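Local coordinates for 5,10-methylenetetrahydromethanopterin reductase (Methanopyrus kandleri, PDB 1EZW), which catalyses the reversible reduction of methylenetetrahydromethanopterin to methyltetrahydromethanopterin with reduced coenzyme F420, a step of methanogenesis from carbon dioxide, at residues D123-V137 and P146-T158. Residues are numbered along the deposited sequence; the frame is centred on the assembly and turned at random.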
ATOM      1  N   ASP A 123      -4.464  19.531 -40.712  1.00 35.58           N
ATOM      2  CA  ASP A 123      -3.313  20.424 -40.653  1.00 34.96           C
ATOM      3  C   ASP A 123      -2.355  20.152 -39.483  1.00 34.84           C
ATOM      4  O   ASP A 123      -2.789  19.931 -38.337  1.00 32.13           O
ATOM      5  CB  ASP A 123      -3.799  21.866 -40.530  1.00 34.48           C
ATOM      6  CG  ASP A 123      -4.614  22.306 -41.729  1.00 36.31           C
ATOM      7  OD1 ASP A 123      -5.294  23.332 -41.595  1.00 35.27           O
ATOM      8  OD2 ASP A 123      -4.555  21.630 -42.790  1.00 35.38           O
ATOM      9  N   GLU A 124      -1.059  20.222 -39.775  1.00 34.01           N
ATOM     10  CA  GLU A 124      -0.020  20.038 -38.752  1.00 32.04           C
ATOM     11  C   GLU A 124      -0.158  21.084 -37.665  1.00 31.28           C
ATOM     12  O   GLU A 124      -0.568  22.208 -37.912  1.00 30.23           O
ATOM     13  CB  GLU A 124       1.370  20.181 -39.350  1.00 34.14           C
ATOM     14  CG  GLU A 124       1.710  19.230 -40.428  1.00 37.38           C
ATOM     15  CD  GLU A 124       3.175  19.326 -40.770  1.00 37.06           C
ATOM     16  OE1 GLU A 124       3.729  20.443 -40.717  1.00 37.59           O
ATOM     17  OE2 GLU A 124       3.761  18.284 -41.090  1.00 41.65           O
ATOM     18  N   VAL A 125       0.246  20.723 -36.451  1.00 28.86           N
ATOM     19  CA  VAL A 125       0.137  21.613 -35.316  1.00 28.67           C
ATOM     20  C   VAL A 125       1.491  21.639 -34.629  1.00 28.73           C
ATOM     21  O   VAL A 125       2.114  20.585 -34.435  1.00 29.21           O
ATOM     22  CB  VAL A 125      -0.921  21.074 -34.295  1.00 29.45           C
ATOM     23  CG1 VAL A 125      -1.019  22.010 -33.094  1.00 28.79           C
ATOM     24  CG2 VAL A 125      -2.279  20.946 -34.947  1.00 30.42           C
ATOM     25  N   GLY A 126       1.951  22.828 -34.254  1.00 27.66           N
ATOM     26  CA  GLY A 126       3.232  22.917 -33.586  1.00 27.89           C
ATOM     27  C   GLY A 126       3.134  22.296 -32.184  1.00 26.23           C
ATOM     28  O   GLY A 126       2.104  22.414 -31.521  1.00 24.56           O
ATOM     29  N   PRO A 127       4.190  21.617 -31.734  1.00 26.52           N
ATOM     30  CA  PRO A 127       4.240  20.982 -30.407  1.00 24.55           C
ATOM     31  C   PRO A 127       3.940  21.970 -29.283  1.00 25.51           C
ATOM     32  O   PRO A 127       3.271  21.616 -28.303  1.00 23.13           O
ATOM     33  CB  PRO A 127       5.669  20.438 -30.369  1.00 25.78           C
ATOM     34  CG  PRO A 127       5.856  20.017 -31.795  1.00 26.19           C
ATOM     35  CD  PRO A 127       5.432  21.327 -32.464  1.00 25.23           C
ATOM     36  N   ALA A 128       4.401  23.222 -29.391  1.00 23.82           N
ATOM     37  CA  ALA A 128       4.100  24.159 -28.325  1.00 24.19           C
ATOM     38  C   ALA A 128       2.587  24.438 -28.263  1.00 23.94           C
ATOM     39  O   ALA A 128       2.024  24.646 -27.173  1.00 24.73           O
ATOM     40  CB  ALA A 128       4.892  25.466 -28.500  1.00 24.40           C
ATOM     41  N   THR A 129       1.940  24.460 -29.427  1.00 25.14           N
ATOM     42  CA  THR A 129       0.497  24.668 -29.469  1.00 23.90           C
ATOM     43  C   THR A 129      -0.188  23.427 -28.882  1.00 22.84           C
ATOM     44  O   THR A 129      -1.102  23.580 -28.082  1.00 22.64           O
ATOM     45  CB  THR A 129       0.017  24.948 -30.885  1.00 25.89           C
ATOM     46  OG1 THR A 129       0.498  26.256 -31.243  1.00 27.43           O
ATOM     47  CG2 THR A 129      -1.499  24.910 -30.968  1.00 26.82           C
ATOM     48  N   ALA A 130       0.262  22.231 -29.257  1.00 22.33           N
ATOM     49  CA  ALA A 130      -0.330  21.008 -28.689  1.00 21.99           C
ATOM     50  C   ALA A 130      -0.226  21.038 -27.149  1.00 22.35           C
ATOM     51  O   ALA A 130      -1.191  20.694 -26.459  1.00 21.45           O
ATOM     52  CB  ALA A 130       0.352  19.746 -29.255  1.00 22.98           C
ATOM     53  N   ILE A 131       0.914  21.470 -26.616  1.00 20.45           N
ATOM     54  CA  ILE A 131       1.087  21.542 -25.165  1.00 21.16           C
ATOM     55  C   ILE A 131       0.138  22.576 -24.553  1.00 20.78           C
ATOM     56  O   ILE A 131      -0.440  22.356 -23.500  1.00 20.62           O
ATOM     57  CB  ILE A 131       2.567  21.822 -24.801  1.00 20.61           C
ATOM     58  CG1 ILE A 131       3.412  20.581 -25.152  1.00 21.79           C
ATOM     59  CG2 ILE A 131       2.673  22.166 -23.254  1.00 19.33           C
ATOM     60  CD1 ILE A 131       4.923  20.753 -24.972  1.00 24.29           C
ATOM     61  N   ARG A 132      -0.031  23.739 -25.198  1.00 20.62           N
ATOM     62  CA  ARG A 132      -0.977  24.710 -24.667  1.00 18.60           C
ATOM     63  C   ARG A 132      -2.387  24.098 -24.594  1.00 19.51           C
ATOM     64  O   ARG A 132      -3.124  24.350 -23.647  1.00 19.66           O
ATOM     65  CB  ARG A 132      -1.051  25.941 -25.603  1.00 21.51           C
ATOM     66  CG  ARG A 132       0.163  26.816 -25.589  1.00 21.93           C
ATOM     67  CD  ARG A 132      -0.026  27.892 -26.690  1.00 25.22           C
ATOM     68  NE  ARG A 132       1.095  28.820 -26.742  1.00 25.70           N
ATOM     69  CZ  ARG A 132       1.233  29.883 -25.957  1.00 25.92           C
ATOM     70  NH1 ARG A 132       2.308  30.661 -26.100  1.00 28.22           N
ATOM     71  NH2 ARG A 132       0.317  30.186 -25.047  1.00 26.86           N
ATOM     72  N   GLU A 133      -2.765  23.352 -25.624  1.00 18.95           N
ATOM     73  CA  GLU A 133      -4.108  22.773 -25.681  1.00 19.03           C
ATOM     74  C   GLU A 133      -4.275  21.687 -24.635  1.00 20.26           C
ATOM     75  O   GLU A 133      -5.304  21.641 -23.966  1.00 19.85           O
ATOM     76  CB  GLU A 133      -4.419  22.216 -27.071  1.00 19.75           C
ATOM     77  CG  GLU A 133      -4.450  23.378 -28.121  1.00 20.64           C
ATOM     78  CD  GLU A 133      -4.954  22.964 -29.468  1.00 23.63           C
ATOM     79  OE1 GLU A 133      -4.918  23.829 -30.387  1.00 24.82           O
ATOM     80  OE2 GLU A 133      -5.398  21.812 -29.658  1.00 23.07           O
ATOM     81  N   VAL A 134      -3.274  20.836 -24.499  1.00 21.62           N
ATOM     82  CA  VAL A 134      -3.386  19.786 -23.476  1.00 21.33           C
ATOM     83  C   VAL A 134      -3.512  20.456 -22.119  1.00 20.08           C
ATOM     84  O   VAL A 134      -4.268  19.995 -21.257  1.00 19.70           O
ATOM     85  CB  VAL A 134      -2.175  18.830 -23.438  1.00 22.98           C
ATOM     86  CG1 VAL A 134      -2.373  17.805 -22.296  1.00 25.76           C
ATOM     87  CG2 VAL A 134      -2.053  18.100 -24.718  1.00 26.96           C
ATOM     88  N   LYS A 135      -2.758  21.536 -21.882  1.00 19.05           N
ATOM     89  CA  LYS A 135      -2.888  22.212 -20.608  1.00 20.48           C
ATOM     90  C   LYS A 135      -4.333  22.696 -20.377  1.00 21.40           C
ATOM     91  O   LYS A 135      -4.896  22.511 -19.283  1.00 19.51           O
ATOM     92  CB  LYS A 135      -1.916  23.403 -20.514  1.00 21.00           C
ATOM     93  CG  LYS A 135      -1.939  23.975 -19.117  1.00 21.23           C
ATOM     94  CD  LYS A 135      -1.377  25.387 -19.012  1.00 23.10           C
ATOM     95  CE  LYS A 135      -1.523  25.889 -17.570  1.00 24.09           C
ATOM     96  NZ  LYS A 135      -1.475  27.376 -17.405  1.00 25.09           N
ATOM     97  N   GLU A 136      -4.942  23.340 -21.378  0.50 20.66           N
ATOM     98  CA  GLU A 136      -6.320  23.803 -21.193  0.50 21.39           C
ATOM     99  C   GLU A 136      -7.269  22.644 -20.881  0.50 20.31           C
ATOM    100  O   GLU A 136      -8.141  22.775 -20.030  0.50 21.43           O
ATOM    101  CB  GLU A 136      -6.828  24.557 -22.428  0.50 23.73           C
ATOM    102  CG  GLU A 136      -6.116  25.857 -22.633  0.50 26.24           C
ATOM    103  CD  GLU A 136      -6.233  26.771 -21.435  0.50 27.52           C
ATOM    104  OE1 GLU A 136      -5.204  27.366 -21.063  0.50 31.25           O
ATOM    105  OE2 GLU A 136      -7.345  26.901 -20.862  0.50 27.93           O
ATOM    106  N   VAL A 137      -7.112  21.527 -21.574  1.00 20.10           N
ATOM    107  CA  VAL A 137      -7.981  20.386 -21.317  1.00 20.55           C
ATOM    108  C   VAL A 137      -7.787  19.846 -19.894  1.00 19.80           C
ATOM    109  O   VAL A 137      -8.754  19.553 -19.186  1.00 17.82           O
ATOM    110  CB  VAL A 137      -7.728  19.271 -22.345  1.00 20.32           C
ATOM    111  CG1 VAL A 137      -8.412  17.946 -21.892  1.00 19.73           C
ATOM    112  CG2 VAL A 137      -8.270  19.723 -23.721  1.00 21.87           C
ATOM    113  N   PRO A 146     -17.812  20.565 -17.209  1.00 25.82           N
ATOM    114  CA  PRO A 146     -17.473  19.691 -18.329  1.00 25.40           C
ATOM    115  C   PRO A 146     -16.361  20.307 -19.179  1.00 25.46           C
ATOM    116  O   PRO A 146     -16.263  21.538 -19.328  1.00 25.78           O
ATOM    117  CB  PRO A 146     -18.790  19.595 -19.100  1.00 27.58           C
ATOM    118  CG  PRO A 146     -19.361  20.996 -18.849  1.00 29.05           C
ATOM    119  CD  PRO A 146     -19.198  21.048 -17.351  1.00 27.63           C
ATOM    120  N   VAL A 147     -15.502  19.463 -19.720  1.00 23.26           N
ATOM    121  CA  VAL A 147     -14.466  19.990 -20.571  1.00 22.48           C
ATOM    122  C   VAL A 147     -15.091  20.223 -21.954  1.00 23.37           C
ATOM    123  O   VAL A 147     -15.750  19.357 -22.481  1.00 23.58           O
ATOM    124  CB  VAL A 147     -13.330  18.998 -20.738  1.00 21.88           C
ATOM    125  CG1 VAL A 147     -12.292  19.595 -21.662  1.00 22.87           C
ATOM    126  CG2 VAL A 147     -12.757  18.623 -19.366  1.00 21.60           C
ATOM    127  N   GLU A 148     -14.908  21.417 -22.507  1.00 24.50           N
ATOM    128  CA  GLU A 148     -15.416  21.733 -23.836  1.00 26.04           C
ATOM    129  C   GLU A 148     -14.310  22.535 -24.441  1.00 24.56           C
ATOM    130  O   GLU A 148     -14.040  23.664 -24.019  1.00 26.33           O
ATOM    131  CB  GLU A 148     -16.708  22.546 -23.753  1.00 28.61           C
ATOM    132  CG  GLU A 148     -17.893  21.705 -23.280  1.00 33.38           C
ATOM    133  CD  GLU A 148     -19.204  22.490 -23.249  1.00 38.08           C
ATOM    134  OE1 GLU A 148     -20.228  21.973 -23.749  1.00 38.09           O
ATOM    135  OE2 GLU A 148     -19.205  23.615 -22.715  1.00 40.50           O
ATOM    136  N   TYR A 149     -13.635  21.936 -25.394  1.00 24.24           N
ATOM    137  CA  TYR A 149     -12.509  22.613 -25.999  1.00 26.63           C
ATOM    138  C   TYR A 149     -12.308  22.232 -27.444  1.00 26.93           C
ATOM    139  O   TYR A 149     -12.256  21.060 -27.801  1.00 26.28           O
ATOM    140  CB  TYR A 149     -11.222  22.302 -25.198  1.00 27.60           C
ATOM    141  CG  TYR A 149     -10.062  23.134 -25.654  1.00 28.72           C
ATOM    142  CD1 TYR A 149      -9.962  24.461 -25.281  1.00 32.10           C
ATOM    143  CD2 TYR A 149      -9.111  22.616 -26.531  1.00 29.17           C
ATOM    144  CE1 TYR A 149      -8.927  25.275 -25.766  1.00 33.81           C
ATOM    145  CE2 TYR A 149      -8.071  23.414 -27.025  1.00 30.22           C
ATOM    146  CZ  TYR A 149      -7.989  24.739 -26.635  1.00 33.94           C
ATOM    147  OH  TYR A 149      -6.959  25.537 -27.081  1.00 35.41           O
ATOM    148  N   GLU A 150     -12.181  23.246 -28.295  1.00 27.67           N
ATOM    149  CA  GLU A 150     -11.971  22.995 -29.701  1.00 29.35           C
ATOM    150  C   GLU A 150     -10.690  23.692 -30.125  1.00 29.36           C
ATOM    151  O   GLU A 150     -10.668  24.909 -30.308  1.00 31.43           O
ATOM    152  CB  GLU A 150     -13.157  23.511 -30.523  1.00 32.54           C
ATOM    153  CG  GLU A 150     -12.914  23.347 -32.015  1.00 38.71           C
ATOM    154  CD  GLU A 150     -14.172  23.522 -32.858  1.00 41.47           C
ATOM    155  OE1 GLU A 150     -14.039  23.507 -34.105  1.00 45.43           O
ATOM    156  OE2 GLU A 150     -15.282  23.651 -32.283  1.00 44.37           O
ATOM    157  N   GLY A 151      -9.618  22.930 -30.280  1.00 27.21           N
ATOM    158  CA  GLY A 151      -8.362  23.546 -30.667  1.00 27.54           C
ATOM    159  C   GLY A 151      -7.937  22.943 -31.981  1.00 25.62           C
ATOM    160  O   GLY A 151      -8.753  22.303 -32.657  1.00 27.93           O
ATOM    161  N   LYS A 152      -6.671  23.126 -32.347  1.00 26.24           N
ATOM    162  CA  LYS A 152      -6.121  22.576 -33.576  1.00 25.84           C
ATOM    163  C   LYS A 152      -5.661  21.141 -33.403  1.00 24.71           C
ATOM    164  O   LYS A 152      -5.656  20.370 -34.348  1.00 25.27           O
ATOM    165  CB  LYS A 152      -4.865  23.350 -34.033  1.00 29.59           C
ATOM    166  CG  LYS A 152      -4.993  24.865 -34.204  1.00 34.10           C
ATOM    167  CD  LYS A 152      -3.582  25.498 -34.469  1.00 39.08           C
ATOM    168  CE  LYS A 152      -3.059  25.379 -35.941  1.00 42.88           C
ATOM    169  NZ  LYS A 152      -2.794  24.038 -36.571  1.00 44.46           N
ATOM    170  N   TYR A 153      -5.246  20.768 -32.188  0.65 23.29           N
ATOM    171  CA  TYR A 153      -4.731  19.415 -31.944  0.65 22.16           C
ATOM    172  C   TYR A 153      -5.751  18.530 -31.215  0.65 20.81           C
ATOM    173  O   TYR A 153      -5.741  17.323 -31.368  0.65 20.73           O
ATOM    174  CB  TYR A 153      -3.386  19.517 -31.171  0.65 21.22           C
ATOM    175  CG  TYR A 153      -3.228  18.582 -29.973  0.65 21.81           C
ATOM    176  CD1 TYR A 153      -2.616  17.327 -30.098  0.65 21.11           C
ATOM    177  CD2 TYR A 153      -3.722  18.957 -28.724  0.65 21.18           C
ATOM    178  CE1 TYR A 153      -2.504  16.469 -28.994  0.65 22.01           C
ATOM    179  CE2 TYR A 153      -3.612  18.094 -27.611  0.65 21.24           C
ATOM    180  CZ  TYR A 153      -3.009  16.871 -27.760  0.65 19.43           C
ATOM    181  OH  TYR A 153      -2.941  16.039 -26.642  0.65 19.86           O
ATOM    182  N   VAL A 154      -6.643  19.133 -30.446  1.00 21.04           N
ATOM    183  CA  VAL A 154      -7.658  18.333 -29.779  1.00 21.89           C
ATOM    184  C   VAL A 154      -8.976  19.074 -29.845  1.00 22.74           C
ATOM    185  O   VAL A 154      -9.034  20.293 -29.643  1.00 24.08           O
ATOM    186  CB  VAL A 154      -7.289  18.029 -28.267  1.00 22.18           C
ATOM    187  CG1 VAL A 154      -7.077  19.323 -27.469  1.00 20.60           C
ATOM    188  CG2 VAL A 154      -8.401  17.211 -27.647  1.00 22.51           C
ATOM    189  N   LYS A 155     -10.030  18.332 -30.167  1.00 22.97           N
ATOM    190  CA  LYS A 155     -11.375  18.880 -30.171  1.00 23.63           C
ATOM    191  C   LYS A 155     -12.216  17.878 -29.385  1.00 22.39           C
ATOM    192  O   LYS A 155     -12.324  16.727 -29.754  1.00 23.61           O
ATOM    193  CB  LYS A 155     -11.936  19.052 -31.597  1.00 24.33           C
ATOM    194  CG  LYS A 155     -13.387  19.562 -31.554  1.00 27.93           C
ATOM    195  CD  LYS A 155     -13.973  19.738 -32.982  1.00 31.60           C
ATOM    196  CE  LYS A 155     -15.449  20.161 -32.885  1.00 35.58           C
ATOM    197  NZ  LYS A 155     -16.012  20.554 -34.207  1.00 39.45           N
ATOM    198  N   THR A 156     -12.797  18.321 -28.285  1.00 23.58           N
ATOM    199  CA  THR A 156     -13.618  17.420 -27.479  1.00 23.60           C
ATOM    200  C   THR A 156     -15.091  17.654 -27.767  1.00 24.22           C
ATOM    201  O   THR A 156     -15.463  18.602 -28.495  1.00 24.01           O
ATOM    202  CB  THR A 156     -13.446  17.699 -25.979  1.00 24.48           C
ATOM    203  OG1 THR A 156     -14.041  18.958 -25.639  1.00 23.97           O
ATOM    204  CG2 THR A 156     -11.964  17.749 -25.599  1.00 23.61           C
ATOM    205  N   GLY A 157     -15.920  16.764 -27.235  1.00 24.44           N
ATOM    206  CA  GLY A 157     -17.357  16.947 -27.272  1.00 23.86           C
ATOM    207  C   GLY A 157     -17.622  17.603 -25.916  1.00 23.24           C
ATOM    208  O   GLY A 157     -16.771  18.322 -25.396  1.00 24.41           O
ATOM    209  N   THR A 158     -18.795  17.405 -25.321  1.00 23.42           N
ATOM    210  CA  THR A 158     -19.055  17.978 -23.999  1.00 23.89           C
ATOM    211  C   THR A 158     -18.694  16.866 -23.040  1.00 24.30           C
ATOM    212  O   THR A 158     -19.482  15.971 -22.773  1.00 24.08           O
ATOM    213  CB  THR A 158     -20.523  18.373 -23.868  1.00 25.59           C
ATOM    214  OG1 THR A 158     -20.752  19.434 -24.814  1.00 27.21           O
ATOM    215  CG2 THR A 158     -20.832  18.853 -22.482  1.00 25.67           C
TER
HETATM  216  O   HOH W   1      -4.933  21.153 -36.948  1.00 28.24           O
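A130, E133 and V137 of the helix starting at P127 lie over Y153, G151 and V147 of a loop that doubles back on itself, its turn tied by G151 N to V154 O, and the backbones are closest at A130 and Y153, CA to CA 5.7 Å. The centre is E133, whose CG is anti to the carbonyl carbon (chi1 -65°) and whose extended chain carries the carboxylate into the turn. E133 OE1 accepts from K152 N at 2.7 Å, on its syn side and somewhat out of plane. E133 OE2 takes two donors, Y153 N at 2.7 Å and V154 N at 3.1 Å, the latter approaching OE2 almost end-on. Three backbone N-H groups thus hold the carboxylate against rotation, and a CB on G151 would collide with it. With an alanine in place of E133, the amides of K152, Y153 and V154 would probably be left without their acceptor and the turn free to shift. Y149 presents its ring edge to E133 CG, while E136 CB sits over one face, 4.0 Å from Y149 CE1. V137 CG2 meets V154 CG1 at 4.0 Å. The Y153 ring was modelled in two conformers, so its CH-pi contact with A130 CB is tentative. K152, bent back past V125, gives E124 O a weak bond from NZ (3.2 Å), and a water joins D123 O to K152 O. In this TIM barrel the loop leads from helix 127-142 to strand 173-176; V134 and V137 also touch helix 73-86, Y153 OH bonds P68 O, equally tentatively, and A128 and R132 face helix 180-189.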